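Local structure of PtLCIB4 H88A mutant (Phaeodactylum tricornutum, 5B5Z) at residues T19-A24 with G122-V127; G83-P88 with A137-A142; S114-S119 with T208-V213. The protein probably acts as a zinc-dependent beta-carbonic anhydrase of the LCIB family, interconverting carbon dioxide and bicarbonate. All blocks are in the same frame, centred on the assembly; numbering follows the deposited sequence.

Overall arrangement
From the N terminus, helix 16-24 comes first and packs on residues 122-127, where contact 1 closes a loop of about a hundred residues. Within that loop lie 83-88, whose partner 137-142 completes contact 2, and 114-119, the end of strand 107-117 and the residues just after it, which meets helix 205-228 in contact 3. Each contact opens before the previous one closes, so all three cross and none nests. Contacts 2 and 3 share the zinc ion and its water, Cys139 from one and His115 from the other. Backbone bonds from Gly117 to Gly125 and Cys138, and from Gly125 to Cys138, join all three, linking the loop on which the N-terminal helix packs to the metal site.

Contact 1. Residues T19-A24 with G122-V127; sequences TAVKKA and GKWGTV
Ala20, Val21 and Ala24 meet the indole of Trp124, docking the N-terminal helix 16-24 against the loop that leaves strand 107-117, the central strand that also carries a zinc ligand in this LCIB-type beta-carbonic anhydrase fold. Most of the contact is apolar. The benzene end of the indole reaches the helix: Val21 CG2 lies 4.2 Å from Trp124 CH2, the two side chains crossing at about a right angle, and Ala24 CB sits 4.0 Å from Trp124 CZ2, approaching obliquely. With CG turned anti to the carbonyl carbon (chi1 -67°), the indole of Trp124 swings out from its own loop toward the helix. Beyond the helix, its neighbours include Phe25, whose ring plane stands at about 80° to the indole, together with Val118, Ile246 and Met206 and Val207 of helix 205-228, so the tryptophan plugs the junction of several elements.

The Ala20 methyl packing on the Gly122 backbone forms a second, smaller patch. Ala20 CB is 3.9 Å from Gly122 O, and the glycine, at a positive phi of 78°, comes so near the helix that a beta carbon on it would crowd the methyl group of Ala20.

The polar part runs along the edge of the indole. Ala20 O lies in the ring plane, 3.4 Å from Trp124 CZ2, while also accepting the helical bond from Ala24 N. No direct bond links the carbonyl to the indole nitrogen. A water in the same plane bridges them instead and so gives the N-H an acceptor: it donates to Ala20 O at 2.8 Å and accepts from Trp124 NE1 at 3.0 Å.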
ATOM      1  N   THR A  19       1.871  26.806 -14.438  1.00 25.98           N
ATOM      2  CA  THR A  19       1.227  28.034 -13.982  1.00 26.48           C
ATOM      3  C   THR A  19       0.093  27.735 -13.005  1.00 23.62           C
ATOM      4  O   THR A  19      -0.012  28.362 -11.949  1.00 23.12           O
ATOM      5  CB  THR A  19       0.678  28.847 -15.169  1.00 27.72           C
ATOM      6  OG1 THR A  19       1.784  29.349 -15.931  1.00 35.05           O
ATOM      7  CG2 THR A  19      -0.186  30.011 -14.677  1.00 30.64           C
ATOM      8  N   ALA A  20      -0.748  26.771 -13.364  1.00 22.15           N
ATOM      9  CA  ALA A  20      -1.856  26.374 -12.516  1.00 18.73           C
ATOM     10  C   ALA A  20      -1.352  25.913 -11.149  1.00 19.89           C
ATOM     11  O   ALA A  20      -1.899  26.296 -10.117  1.00 19.41           O
ATOM     12  CB  ALA A  20      -2.656  25.276 -13.177  1.00 21.22           C
ATOM     13  N   VAL A  21      -0.286  25.117 -11.157  1.00 20.30           N
ATOM     14  CA  VAL A  21       0.273  24.579  -9.921  1.00 19.40           C
ATOM     15  C   VAL A  21       0.752  25.688  -8.995  1.00 18.61           C
ATOM     16  O   VAL A  21       0.420  25.693  -7.812  1.00 19.63           O
ATOM     17  CB  VAL A  21       1.451  23.610 -10.201  1.00 16.57           C
ATOM     18  CG1 VAL A  21       2.218  23.293  -8.907  1.00 18.21           C
ATOM     19  CG2 VAL A  21       0.918  22.334 -10.863  1.00 20.11           C
ATOM     20  N   LYS A  22       1.523  26.634  -9.540  1.00 20.57           N
ATOM     21  CA  LYS A  22       2.111  27.708  -8.741  1.00 21.39           C
ATOM     22  C   LYS A  22       1.055  28.745  -8.339  1.00 17.72           C
ATOM     23  O   LYS A  22       1.180  29.403  -7.302  1.00 19.73           O
ATOM     24  CB  LYS A  22       3.262  28.379  -9.509  1.00 25.78           C
ATOM     25  CG  LYS A  22       4.477  27.470  -9.727  1.00 26.09           C
ATOM     26  CD  LYS A  22       4.908  26.802  -8.425  1.00 24.79           C
ATOM     27  CE  LYS A  22       6.164  25.963  -8.618  1.00 29.18           C
ATOM     28  NZ  LYS A  22       7.330  26.814  -9.008  1.00 34.36           N
ATOM     29  N   LYS A  23      -0.002  28.841  -9.134  1.00 19.86           N
ATOM     30  CA  LYS A  23      -1.103  29.754  -8.839  1.00 21.02           C
ATOM     31  C   LYS A  23      -1.791  29.348  -7.540  1.00 19.54           C
ATOM     32  O   LYS A  23      -2.066  30.178  -6.674  1.00 19.90           O
ATOM     33  CB  LYS A  23      -2.116  29.767  -9.994  1.00 25.65           C
ATOM     34  CG  LYS A  23      -2.545  31.133 -10.481  1.00 31.88           C
ATOM     35  CD  LYS A  23      -3.756  31.023 -11.406  1.00 28.56           C
ATOM     36  CE  LYS A  23      -4.686  32.233 -11.211  1.00 27.94           C
ATOM     37  NZ  LYS A  23      -5.680  32.314 -12.305  1.00 35.72           N
ATOM     38  N   ALA A  24      -2.029  28.047  -7.380  1.00 17.86           N
ATOM     39  CA  ALA A  24      -2.788  27.569  -6.234  1.00 16.87           C
ATOM     40  C   ALA A  24      -1.866  27.214  -5.067  1.00 15.90           C
ATOM     41  O   ALA A  24      -2.247  27.344  -3.903  1.00 15.43           O
ATOM     42  CB  ALA A  24      -3.639  26.359  -6.626  1.00 17.75           C
ATOM     43  N   GLY A 122      -4.334  22.487 -17.267  1.00 26.40           N
ATOM     44  CA  GLY A 122      -4.390  23.157 -15.975  1.00 26.09           C
ATOM     45  C   GLY A 122      -5.660  22.919 -15.173  1.00 23.13           C
ATOM     46  O   GLY A 122      -5.992  23.691 -14.265  1.00 28.05           O
ATOM     47  N   LYS A 123      -6.383  21.853 -15.500  1.00 24.03           N
ATOM     48  CA  LYS A 123      -7.622  21.522 -14.798  1.00 24.89           C
ATOM     49  C   LYS A 123      -7.307  20.600 -13.611  1.00 21.44           C
ATOM     50  O   LYS A 123      -6.598  19.600 -13.773  1.00 25.04           O
ATOM     51  CB  LYS A 123      -8.615  20.851 -15.756  1.00 28.76           C
ATOM     52  CG  LYS A 123      -9.893  20.335 -15.112  1.00 32.07           C
ATOM     53  CD  LYS A 123     -10.846  19.741 -16.155  1.00 35.54           C
ATOM     54  CE  LYS A 123     -12.253  19.523 -15.592  1.00 40.06           C
ATOM     55  NZ  LYS A 123     -13.161  20.686 -15.841  1.00 46.50           N
ATOM     56  N   TRP A 124      -7.819  20.942 -12.432  1.00 19.82           N
ATOM     57  CA  TRP A 124      -7.559  20.152 -11.219  1.00 18.52           C
ATOM     58  C   TRP A 124      -8.502  18.960 -11.091  1.00 21.41           C
ATOM     59  O   TRP A 124      -9.638  19.001 -11.554  1.00 21.86           O
ATOM     60  CB  TRP A 124      -7.679  21.033  -9.970  1.00 18.36           C
ATOM     61  CG  TRP A 124      -6.617  22.070  -9.883  1.00 17.91           C
ATOM     62  CD1 TRP A 124      -6.717  23.391 -10.240  1.00 19.76           C
ATOM     63  CD2 TRP A 124      -5.270  21.877  -9.430  1.00 19.04           C
ATOM     64  NE1 TRP A 124      -5.515  24.028 -10.028  1.00 18.18           N
ATOM     65  CE2 TRP A 124      -4.609  23.119  -9.533  1.00 18.93           C
ATOM     66  CE3 TRP A 124      -4.558  20.768  -8.941  1.00 18.14           C
ATOM     67  CZ2 TRP A 124      -3.275  23.289  -9.163  1.00 20.13           C
ATOM     68  CZ3 TRP A 124      -3.245  20.937  -8.573  1.00 17.26           C
ATOM     69  CH2 TRP A 124      -2.612  22.193  -8.685  1.00 19.81           C
ATOM     70  N   GLY A 125      -8.028  17.894 -10.450  1.00 15.89           N
ATOM     71  CA  GLY A 125      -8.881  16.758 -10.160  1.00 17.07           C
ATOM     72  C   GLY A 125      -8.847  15.675 -11.213  1.00 18.27           C
ATOM     73  O   GLY A 125      -9.643  14.741 -11.161  1.00 19.77           O
ATOM     74  N   THR A 126      -7.933  15.810 -12.170  1.00 18.28           N
ATOM     75  CA  THR A 126      -7.798  14.845 -13.249  1.00 21.72           C
ATOM     76  C   THR A 126      -6.389  14.898 -13.829  1.00 24.23           C
ATOM     77  O   THR A 126      -5.713  15.928 -13.773  1.00 24.58           O
ATOM     78  CB  THR A 126      -8.844  15.086 -14.370  1.00 27.76           C
ATOM     79  OG1 THR A 126      -8.778  14.021 -15.328  1.00 26.63           O
ATOM     80  CG2 THR A 126      -8.622  16.431 -15.073  1.00 26.66           C
ATOM     81  N   VAL A 127      -5.936  13.776 -14.373  1.00 24.30           N
ATOM     82  CA  VAL A 127      -4.639  13.742 -15.035  1.00 25.16           C
ATOM     83  C   VAL A 127      -4.619  12.574 -16.016  1.00 25.20           C
ATOM     84  O   VAL A 127      -5.281  11.558 -15.807  1.00 24.49           O
ATOM     85  CB  VAL A 127      -3.471  13.648 -14.018  1.00 24.25           C
ATOM     86  CG1 VAL A 127      -3.462  12.289 -13.312  1.00 23.72           C
ATOM     87  CG2 VAL A 127      -2.139  13.941 -14.703  1.00 28.33           C
TER
HETATM   88  O   HOH W   1      -4.640  26.835 -10.311  1.00 19.75           O

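Contact 2. Residues G83-P88 with A137-A142; sequences GLAGFP and ACCGSA. With ZN (zinc ion), chain C.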
ATOM      1  N   GLY A  83      -3.769   3.779   1.924  1.00 13.91           N
ATOM      2  CA  GLY A  83      -4.975   3.122   1.449  1.00 12.46           C
ATOM      3  C   GLY A  83      -5.687   4.169   0.630  1.00 14.17           C
ATOM      4  O   GLY A  83      -5.060   5.127   0.230  1.00 12.05           O
ATOM      5  N   LEU A  84      -6.992   4.027   0.427  1.00 12.41           N
ATOM      6  CA  LEU A  84      -7.723   4.986  -0.400  1.00 13.20           C
ATOM      7  C   LEU A  84      -7.558   6.426   0.098  1.00 11.67           C
ATOM      8  O   LEU A  84      -7.670   6.702   1.286  1.00 11.93           O
ATOM      9  CB  LEU A  84      -9.204   4.600  -0.445  1.00 12.55           C
ATOM     10  CG  LEU A  84      -9.485   3.273  -1.158  1.00 13.96           C
ATOM     11  CD1 LEU A  84     -10.957   2.963  -1.067  1.00 15.72           C
ATOM     12  CD2 LEU A  84      -9.014   3.335  -2.610  1.00 15.91           C
ATOM     13  N   ALA A  85      -7.279   7.329  -0.838  1.00 12.98           N
ATOM     14  CA  ALA A  85      -7.085   8.765  -0.590  1.00 11.10           C
ATOM     15  C   ALA A  85      -5.852   9.104   0.249  1.00 12.03           C
ATOM     16  O   ALA A  85      -5.601  10.271   0.524  1.00 11.90           O
ATOM     17  CB  ALA A  85      -8.325   9.361   0.045  1.00 13.04           C
ATOM     18  N   GLY A  86      -5.076   8.090   0.640  1.00 11.91           N
ATOM     19  CA  GLY A  86      -3.857   8.301   1.410  1.00 11.92           C
ATOM     20  C   GLY A  86      -4.000   8.301   2.929  1.00 12.98           C
ATOM     21  O   GLY A  86      -3.028   8.544   3.642  1.00 14.06           O
ATOM     22  N   PHE A  87      -5.200   8.031   3.438  1.00 13.83           N
ATOM     23  CA  PHE A  87      -5.377   7.890   4.888  1.00 13.44           C
ATOM     24  C   PHE A  87      -4.588   6.716   5.447  1.00 15.12           C
ATOM     25  O   PHE A  87      -4.450   5.708   4.777  1.00 14.84           O
ATOM     26  CB  PHE A  87      -6.855   7.732   5.227  1.00 15.06           C
ATOM     27  CG  PHE A  87      -7.632   9.003   5.071  1.00 14.79           C
ATOM     28  CD1 PHE A  87      -7.694   9.923   6.107  1.00 15.73           C
ATOM     29  CD2 PHE A  87      -8.273   9.290   3.883  1.00 13.82           C
ATOM     30  CE1 PHE A  87      -8.406  11.108   5.954  1.00 14.62           C
ATOM     31  CE2 PHE A  87      -8.983  10.471   3.724  1.00 17.33           C
ATOM     32  CZ  PHE A  87      -9.050  11.378   4.766  1.00 14.92           C
ATOM     33  N   PRO A  88      -4.069   6.854   6.684  1.00 13.78           N
ATOM     34  CA  PRO A  88      -3.237   5.824   7.324  1.00 14.82           C
ATOM     35  C   PRO A  88      -4.056   4.644   7.847  1.00 15.60           C
ATOM     36  O   PRO A  88      -4.132   4.406   9.045  1.00 16.35           O
ATOM     37  CB  PRO A  88      -2.554   6.592   8.469  1.00 14.26           C
ATOM     38  CG  PRO A  88      -3.541   7.680   8.824  1.00 15.67           C
ATOM     39  CD  PRO A  88      -4.119   8.096   7.480  1.00 16.14           C
ATOM     40  N   ALA A 137     -10.989  10.691 -12.642  1.00 22.80           N
ATOM     41  CA  ALA A 137     -10.712  11.491 -11.456  1.00 19.41           C
ATOM     42  C   ALA A 137      -9.382  11.141 -10.801  1.00 17.39           C
ATOM     43  O   ALA A 137      -8.930   9.996 -10.836  1.00 21.65           O
ATOM     44  CB  ALA A 137     -11.837  11.333 -10.455  1.00 22.10           C
ATOM     45  N   CYS A 138      -8.770  12.146 -10.187  1.00 17.23           N
ATOM     46  CA  CYS A 138      -7.529  11.982  -9.433  1.00 16.35           C
ATOM     47  C   CYS A 138      -7.490  13.088  -8.383  1.00 16.80           C
ATOM     48  O   CYS A 138      -7.271  14.244  -8.731  1.00 16.25           O
ATOM     49  CB  CYS A 138      -6.322  12.072 -10.374  1.00 17.74           C
ATOM     50  SG  CYS A 138      -4.715  11.760  -9.631  1.00 19.55           S
ATOM     51  N   CYS A 139      -7.706  12.801  -7.101  1.00 15.30           N
ATOM     52  CA  CYS A 139      -7.890  11.493  -6.493  1.00 16.61           C
ATOM     53  C   CYS A 139      -9.307  10.912  -6.660  1.00 15.45           C
ATOM     54  O   CYS A 139     -10.253  11.489  -6.175  1.00 15.19           O
ATOM     55  CB  CYS A 139      -7.549  11.664  -5.012  1.00 14.05           C
ATOM     56  SG  CYS A 139      -7.761  10.146  -4.001  1.00 56.68           S
ATOM     57  N   GLY A 140      -9.444   9.756  -7.306  1.00 14.99           N
ATOM     58  CA  GLY A 140     -10.749   9.142  -7.504  1.00 16.23           C
ATOM     59  C   GLY A 140     -11.549   8.917  -6.231  1.00 15.69           C
ATOM     60  O   GLY A 140     -12.742   9.239  -6.149  1.00 15.81           O
ATOM     61  N   SER A 141     -10.893   8.352  -5.225  1.00 14.72           N
ATOM     62  CA  SER A 141     -11.525   8.096  -3.948  1.00 14.44           C
ATOM     63  C   SER A 141     -12.038   9.371  -3.286  1.00 14.26           C
ATOM     64  O   SER A 141     -13.176   9.421  -2.834  1.00 15.96           O
ATOM     65  CB  SER A 141     -10.545   7.373  -3.005  1.00 14.55           C
ATOM     66  OG  SER A 141     -11.033   7.375  -1.670  1.00 17.26           O
ATOM     67  N   ALA A 142     -11.189  10.388  -3.208  1.00 16.07           N
ATOM     68  CA  ALA A 142     -11.587  11.635  -2.559  1.00 15.23           C
ATOM     69  C   ALA A 142     -12.734  12.315  -3.322  1.00 15.91           C
ATOM     70  O   ALA A 142     -13.651  12.863  -2.712  1.00 17.53           O
ATOM     71  CB  ALA A 142     -10.409  12.575  -2.437  1.00 14.01           C
TER
HETATM   72 ZN    ZN C 500      -6.173   8.714  -4.855  1.00 11.81          ZN
HETATM   73  O   HOH W   2      -6.766   8.218  -6.611  1.00 16.17           O
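Ala85 lies against the metal-binding sulfur: its CA is 3.7 Å from Cys139 SG, and its methyl carbon CB lies 3.8 Å from Ser141 OG. The same oxygen, Ser141 OG, touches Leu84 CB at 3.5 Å. All of this is van der Waals packing, set between a glycine-rich turn and the start of a helix. Cys139 SG binds the zinc ion at 2.3 Å, in a site completed by His115, Cys59 and a water that sits 1.9 Å from the metal. This is the two-cysteine, one-histidine zinc centre of beta-carbonic anhydrases, and Cys139 is at the same time the N-cap of helix 140-154: with SG anti to its backbone N (chi1 178°), Cys139 SG accepts a nearly straight bond from Ala142 N at 3.5 Å (166°). A cis peptide between Cys138 and Cys139 leads into this cap. In the next shell, Ser141 OG, which only packs against the carbons of Leu84 and Ala85, has its polar partner in Gln185 OE1. Across from it, Gly86 N bonds to Gly83 O and closes a type II turn around Leu84 and Ala85; Gln184 OE1 takes Leu84 N, while Leu84 also packs on Gly90 of the second subunit.

Contact 3. Residues S114-S119 with T208-V213; sequences SHVGVS and TLPVSV. With ZN (zinc ion), chain C.
Ser114 and Val116 point from one side of strand 107-117 into the helix that carries Pro210 and Val213, while His115 between them turns the opposite way, to the zinc. The strand and helix segments run nearly antiparallel (169°), their axes approaching to 7.4 Å, as expected in a beta-alpha-beta crossover; this one is long, with several helices, of which 205-228 is the last before the parallel neighbour strand 238-247.

On the zinc side, His115 NE2 binds the metal at 2.1 Å, and its ring edge lies level with the metal-bound water. His115 ND1 is hydrogen-bonded to Asn247 OD1, consistent with ND1 carrying the proton and NE2 facing the metal.

Toward the helix, Pro210 presents its ring to Val116. The two side chains cross obliquely, with Val116 CB 3.8 Å from Pro210 CG and the valine methyl CG1 beside the same ring carbon. One turn on, Val213 CG1 meets Ser114 CB at 3.5 Å, so the serine is covered by a methyl group on its carbon side. Set between the backbone N and the carbonyl carbon (chi1 61°), Ser114 OG donates a 2.8 Å bond to Pro210 O, arriving bent from the C=O direction (124°) and tilted out of the carbonyl plane. An alanine here removes the hydroxyl and would probably leave Pro210 O without this donor in a buried place. The helix is kinked at this point: Pro210 has no N-H to give, and Val211 N makes only a weak bond to Thr208 O, in place of the regular bond to the turn before. The buried serine hydroxyl thus finds its acceptor in a carbonyl right at the kink, a polar tie from strand to helix amid apolar packing.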
ATOM      1  N   SER A 114      -2.378  13.798   0.924  1.00 11.67           N
ATOM      2  CA  SER A 114      -3.391  13.643  -0.085  1.00 12.92           C
ATOM      3  C   SER A 114      -2.741  13.778  -1.449  1.00 11.54           C
ATOM      4  O   SER A 114      -1.560  14.065  -1.560  1.00 10.78           O
ATOM      5  CB  SER A 114      -4.459  14.718   0.083  1.00 13.28           C
ATOM      6  OG  SER A 114      -3.859  16.002  -0.069  1.00 12.45           O
ATOM      7  N   HIS A 115      -3.507  13.576  -2.503  1.00 12.09           N
ATOM      8  CA  HIS A 115      -2.965  13.895  -3.827  1.00 12.26           C
ATOM      9  C   HIS A 115      -4.057  14.413  -4.757  1.00 13.10           C
ATOM     10  O   HIS A 115      -5.250  14.290  -4.474  1.00 12.23           O
ATOM     11  CB  HIS A 115      -2.241  12.684  -4.454  1.00 12.75           C
ATOM     12  CG  HIS A 115      -3.151  11.622  -4.986  1.00 11.86           C
ATOM     13  ND1 HIS A 115      -3.157  11.235  -6.311  1.00 12.72           N
ATOM     14  CD2 HIS A 115      -4.074  10.853  -4.366  1.00 12.45           C
ATOM     15  CE1 HIS A 115      -4.063  10.285  -6.482  1.00 14.28           C
ATOM     16  NE2 HIS A 115      -4.620  10.018  -5.316  1.00 18.34           N
ATOM     17  N   VAL A 116      -3.630  14.996  -5.867  1.00 12.23           N
ATOM     18  CA  VAL A 116      -4.563  15.573  -6.828  1.00 13.95           C
ATOM     19  C   VAL A 116      -3.891  15.632  -8.191  1.00 14.26           C
ATOM     20  O   VAL A 116      -2.701  15.931  -8.279  1.00 15.46           O
ATOM     21  CB  VAL A 116      -5.027  16.977  -6.383  1.00 13.94           C
ATOM     22  CG1 VAL A 116      -3.844  17.932  -6.237  1.00 15.44           C
ATOM     23  CG2 VAL A 116      -6.065  17.516  -7.350  1.00 16.44           C
ATOM     24  N   GLY A 117      -4.648  15.319  -9.236  1.00 15.17           N
ATOM     25  CA  GLY A 117      -4.156  15.432 -10.597  1.00 14.30           C
ATOM     26  C   GLY A 117      -4.351  16.832 -11.146  1.00 13.91           C
ATOM     27  O   GLY A 117      -5.295  17.526 -10.778  1.00 17.37           O
ATOM     28  N   VAL A 118      -3.427  17.255 -11.993  1.00 16.19           N
ATOM     29  CA  VAL A 118      -3.624  18.501 -12.727  1.00 15.44           C
ATOM     30  C   VAL A 118      -3.274  18.193 -14.183  1.00 24.36           C
ATOM     31  O   VAL A 118      -2.267  17.548 -14.456  1.00 21.72           O
ATOM     32  CB  VAL A 118      -2.783  19.659 -12.149  1.00 16.57           C
ATOM     33  CG1 VAL A 118      -1.284  19.352 -12.197  1.00 22.31           C
ATOM     34  CG2 VAL A 118      -3.118  20.967 -12.894  1.00 21.37           C
ATOM     35  N   SER A 119      -4.135  18.611 -15.103  1.00 23.88           N
ATOM     36  CA  SER A 119      -4.021  18.162 -16.488  1.00 23.43           C
ATOM     37  C   SER A 119      -3.114  19.069 -17.307  1.00 27.59           C
ATOM     38  O   SER A 119      -2.634  20.093 -16.825  1.00 25.05           O
ATOM     39  CB  SER A 119      -5.396  18.089 -17.149  1.00 25.02           C
ATOM     40  OG  SER A 119      -5.929  19.386 -17.363  1.00 27.01           O
ATOM     41  N   THR A 208      -9.732  22.629  -3.821  1.00 17.87           N
ATOM     42  CA  THR A 208      -9.934  22.689  -2.383  1.00 16.29           C
ATOM     43  C   THR A 208      -9.896  21.293  -1.744  1.00 17.51           C
ATOM     44  O   THR A 208      -9.389  21.121  -0.631  1.00 17.50           O
ATOM     45  CB  THR A 208     -11.275  23.388  -2.066  1.00 19.74           C
ATOM     46  OG1 THR A 208     -11.182  24.733  -2.539  1.00 22.44           O
ATOM     47  CG2 THR A 208     -11.552  23.389  -0.571  1.00 23.19           C
ATOM     48  N   LEU A 209     -10.430  20.304  -2.464  1.00 15.02           N
ATOM     49  CA  LEU A 209     -10.556  18.944  -1.937  1.00 14.04           C
ATOM     50  C   LEU A 209      -9.247  18.345  -1.384  1.00 14.32           C
ATOM     51  O   LEU A 209      -9.272  17.841  -0.270  1.00 13.78           O
ATOM     52  CB  LEU A 209     -11.150  18.021  -3.012  1.00 13.78           C
ATOM     53  CG  LEU A 209     -11.285  16.536  -2.652  1.00 14.65           C
ATOM     54  CD1 LEU A 209     -12.136  16.288  -1.424  1.00 16.75           C
ATOM     55  CD2 LEU A 209     -11.832  15.799  -3.869  1.00 15.81           C
ATOM     56  N   PRO A 210      -8.119  18.403  -2.138  1.00 14.82           N
ATOM     57  CA  PRO A 210      -6.891  17.824  -1.543  1.00 13.87           C
ATOM     58  C   PRO A 210      -6.432  18.516  -0.267  1.00 15.48           C
ATOM     59  O   PRO A 210      -5.760  17.902   0.573  1.00 13.95           O
ATOM     60  CB  PRO A 210      -5.841  18.001  -2.645  1.00 15.07           C
ATOM     61  CG  PRO A 210      -6.421  19.090  -3.558  1.00 14.23           C
ATOM     62  CD  PRO A 210      -7.893  18.818  -3.535  1.00 14.15           C
ATOM     63  N   VAL A 211      -6.793  19.783  -0.095  1.00 14.09           N
ATOM     64  CA  VAL A 211      -6.419  20.462   1.129  1.00 14.29           C
ATOM     65  C   VAL A 211      -7.257  19.950   2.295  1.00 15.57           C
ATOM     66  O   VAL A 211      -6.732  19.692   3.373  1.00 17.01           O
ATOM     67  CB  VAL A 211      -6.561  21.987   0.994  1.00 17.45           C
ATOM     68  CG1 VAL A 211      -6.226  22.654   2.307  1.00 22.28           C
ATOM     69  CG2 VAL A 211      -5.649  22.494  -0.091  1.00 17.65           C
ATOM     70  N   SER A 212      -8.561  19.773   2.076  1.00 14.18           N
ATOM     71  CA  SER A 212      -9.427  19.184   3.090  1.00 16.04           C
ATOM     72  C   SER A 212      -9.004  17.756   3.443  1.00 14.41           C
ATOM     73  O   SER A 212      -9.003  17.366   4.598  1.00 15.95           O
ATOM     74  CB  SER A 212     -10.887  19.184   2.618  1.00 16.49           C
ATOM     75  OG  SER A 212     -11.326  20.508   2.363  1.00 20.92           O
ATOM     76  N   VAL A 213      -8.653  16.969   2.434  1.00 14.60           N
ATOM     77  CA  VAL A 213      -8.193  15.609   2.697  1.00 14.52           C
ATOM     78  C   VAL A 213      -6.920  15.618   3.528  1.00 13.29           C
ATOM     79  O   VAL A 213      -6.792  14.843   4.480  1.00 14.41           O
ATOM     80  CB  VAL A 213      -7.968  14.847   1.385  1.00 12.83           C
ATOM     81  CG1 VAL A 213      -7.372  13.458   1.664  1.00 14.11           C
ATOM     82  CG2 VAL A 213      -9.311  14.702   0.650  1.00 14.61           C
TER
HETATM   83 ZN    ZN C 500      -6.173   8.714  -4.855  1.00 11.81          ZN
HETATM   84  O   HOH W   2      -6.766   8.218  -6.611  1.00 16.17           O